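Local coordinates for CMP/dCMP-type deaminase domain-containing protein (Aspergillus oryzae RIB40, PDB 7DRY) that probably deaminates a pyrimidine intermediate of riboflavin biosynthesis, as a zinc-dependent enzyme of the cytidine deaminase fold, at residues 76-81 / 116-121. Residues are numbered along the deposited sequence; the frame is centred on the assembly and turned at random.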
loop_
_atom_site.group_PDB
_atom_site.type_symbol
_atom_site.label_atom_id
_atom_site.label_comp_id
_atom_site.label_asym_id
_atom_site.label_seq_id
_atom_site.Cartn_x
_atom_site.Cartn_y
_atom_site.Cartn_z
ATOM N N VAL A 76 -2.501 -3.793 -20.010
ATOM C CA VAL A 76 -3.466 -4.801 -19.568
ATOM C C VAL A 76 -4.477 -4.156 -18.631
ATOM O O VAL A 76 -4.162 -3.148 -17.972
ATOM C CB VAL A 76 -2.796 -6.014 -18.896
ATOM C CG1 VAL A 76 -1.894 -6.758 -19.874
ATOM C CG2 VAL A 76 -2.038 -5.603 -17.635
ATOM N N PRO A 77 -5.696 -4.699 -18.545
ATOM C CA PRO A 77 -6.634 -4.236 -17.519
ATOM C C PRO A 77 -6.038 -4.428 -16.132
ATOM O O PRO A 77 -5.220 -5.319 -15.898
ATOM C CB PRO A 77 -7.862 -5.137 -17.722
ATOM C CG PRO A 77 -7.703 -5.743 -19.080
ATOM C CD PRO A 77 -6.230 -5.827 -19.327
ATOM N N GLU A 78 -6.449 -3.570 -15.198
ATOM C CA GLU A 78 -5.841 -3.611 -13.872
ATOM C C GLU A 78 -6.089 -4.942 -13.160
ATOM O O GLU A 78 -5.226 -5.409 -12.400
ATOM C CB GLU A 78 -6.311 -2.424 -13.029
ATOM C CG GLU A 78 -7.819 -2.304 -12.903
ATOM C CD GLU A 78 -8.367 -3.110 -11.741
ATOM O OE1 GLU A 78 -7.624 -3.310 -10.755
ATOM O OE2 GLU A 78 -9.539 -3.543 -11.812
ATOM N N ASP A 79 -7.240 -5.578 -13.398
ATOM C CA ASP A 79 -7.468 -6.875 -12.767
ATOM C C ASP A 79 -6.561 -7.970 -13.316
ATOM O O ASP A 79 -6.479 -9.042 -12.707
ATOM C CB ASP A 79 -8.960 -7.279 -12.739
ATOM C CG ASP A 79 -9.555 -7.546 -14.124
ATOM O OD1 ASP A 79 -8.824 -7.568 -15.133
ATOM O OD2 ASP A 79 -10.790 -7.755 -14.192
ATOM N N ARG A 80 -5.862 -7.714 -14.427
ATOM C CA ARG A 80 -4.928 -8.664 -15.020
ATOM C C ARG A 80 -3.471 -8.254 -14.816
ATOM O O ARG A 80 -2.582 -8.778 -15.497
ATOM C CB ARG A 80 -5.225 -8.854 -16.509
ATOM C CG ARG A 80 -6.472 -9.688 -16.796
ATOM C CD ARG A 80 -6.822 -9.715 -18.287
ATOM N NE ARG A 80 -5.652 -9.982 -19.116
ATOM C CZ ARG A 80 -5.485 -9.524 -20.352
ATOM N NH1 ARG A 80 -6.421 -8.772 -20.920
ATOM N NH2 ARG A 80 -4.380 -9.816 -21.023
ATOM N N VAL A 81 -3.205 -7.327 -13.890
ATOM C CA VAL A 81 -1.830 -6.889 -13.665
ATOM C C VAL A 81 -0.957 -8.042 -13.191
ATOM O O VAL A 81 0.258 -8.033 -13.414
ATOM C CB VAL A 81 -1.784 -5.685 -12.694
ATOM C CG1 VAL A 81 -2.005 -6.122 -11.254
ATOM C CG2 VAL A 81 -0.460 -4.918 -12.840
ATOM N N ILE A 116 -3.883 -7.228 -3.777
ATOM C CA ILE A 116 -2.530 -7.726 -3.544
ATOM C C ILE A 116 -2.487 -9.248 -3.669
ATOM O O ILE A 116 -1.601 -9.812 -4.324
ATOM C CB ILE A 116 -2.032 -7.247 -2.170
ATOM C CG1 ILE A 116 -1.778 -5.742 -2.187
ATOM C CG2 ILE A 116 -0.785 -8.027 -1.738
ATOM C CD1 ILE A 116 -1.724 -5.144 -0.792
ATOM N N ILE A 117 -3.448 -9.938 -3.047
ATOM C CA ILE A 117 -3.456 -11.398 -3.063
ATOM C C ILE A 117 -3.572 -11.931 -4.484
ATOM O O ILE A 117 -2.959 -12.948 -4.836
ATOM C CB ILE A 117 -4.579 -11.937 -2.155
ATOM C CG1 ILE A 117 -4.222 -11.694 -0.688
ATOM C CG2 ILE A 117 -4.847 -13.422 -2.432
ATOM C CD1 ILE A 117 -5.379 -11.936 0.251
ATOM N N ARG A 118 -4.357 -11.267 -5.326
ATOM C CA ARG A 118 -4.548 -11.804 -6.664
ATOM C C ARG A 118 -3.355 -11.588 -7.588
ATOM O O ARG A 118 -3.371 -12.097 -8.712
ATOM C CB ARG A 118 -5.848 -11.294 -7.283
ATOM C CG ARG A 118 -5.795 -9.885 -7.718
ATOM C CD ARG A 118 -7.109 -9.466 -8.370
ATOM N NE ARG A 118 -7.049 -8.044 -8.681
ATOM C CZ ARG A 118 -8.078 -7.307 -9.075
ATOM N NH1 ARG A 118 -7.888 -6.017 -9.319
ATOM N NH2 ARG A 118 -9.286 -7.849 -9.224
ATOM N N THR A 119 -2.302 -10.886 -7.146
ATOM C CA THR A 119 -1.083 -10.869 -7.951
ATOM C C THR A 119 -0.385 -12.221 -7.968
ATOM O O THR A 119 0.443 -12.465 -8.853
ATOM C CB THR A 119 -0.100 -9.783 -7.490
ATOM O OG1 THR A 119 0.362 -10.059 -6.159
ATOM C CG2 THR A 119 -0.763 -8.412 -7.531
ATOM N N ARG A 120 -0.702 -13.112 -7.030
ATOM C CA ARG A 120 -0.076 -14.432 -6.999
ATOM C C ARG A 120 -1.014 -15.392 -7.724
ATOM O O ARG A 120 -1.971 -15.912 -7.151
ATOM C CB ARG A 120 0.177 -14.845 -5.555
ATOM C CG ARG A 120 0.569 -16.288 -5.326
ATOM C CD ARG A 120 1.097 -16.450 -3.906
ATOM N NE ARG A 120 2.024 -17.566 -3.758
ATOM C CZ ARG A 120 2.064 -18.364 -2.695
ATOM N NH1 ARG A 120 1.243 -18.159 -1.671
ATOM N NH2 ARG A 120 2.939 -19.360 -2.645
ATOM N N GLN A 121 -0.750 -15.608 -9.011
ATOM C CA GLN A 121 -1.550 -16.512 -9.831
ATOM C C GLN A 121 -0.652 -17.177 -10.858
ATOM O O GLN A 121 0.361 -16.612 -11.274
ATOM C CB GLN A 121 -2.665 -15.783 -10.590
ATOM C CG GLN A 121 -3.798 -15.275 -9.732
ATOM C CD GLN A 121 -4.967 -14.795 -10.564
ATOM O OE1 GLN A 121 -5.563 -15.562 -11.324
ATOM N NE2 GLN A 121 -5.296 -13.524 -10.435
HETATM O O HOH W 1 -5.043 -4.813 -9.585
HETATM O O HOH W 2 -7.394 -11.356 -11.892
#
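A surface salt bridge, supplemented by one water, joins Glu78 and Arg118, linking the loop that follows helix 62-73 to the turn that ends helix 112-117. Glu78 OE1 lies 3.1 Å from Arg118 NH1, near the guanidinium plane, with the carboxylate turned 49° from that plane. Arg118 reaches across with its chain extended from CG to NE, whereas Glu78 turns about its CB-CG bond (chi2 88°) and meets it at about a right angle. One face of the guanidinium rests on CA and CB of Asp79, whose CB is 3.6 Å from Arg118 NH2; the carboxylate stays off, Asp79 OD2 being 5.2 Å from Arg118 NH2. Water 1, in the guanidinium plane, accepts from Arg118 NH1 at 3.1 Å and can donate to Glu78 O. A bond from Gln121 NE2 to Arg118 O (3.0 Å), nearly straight at 164° and on a lone pair, folds the Gln121 side chain back within the type I turn of Ile117 to Arg120. Beside the bridge, water 2 donates to Asp79 O and is held only weakly by Gln121 NE2. The bridge lies outside the zinc site, about 11 Å from the Arg118 side chain to the ion. Glu78 also packs on Ser68 of helix 62-73, while beside Arg118 the buried Thr119 bonds through OG1 to Ile127 N, joining the turn to the start of strand 127-132.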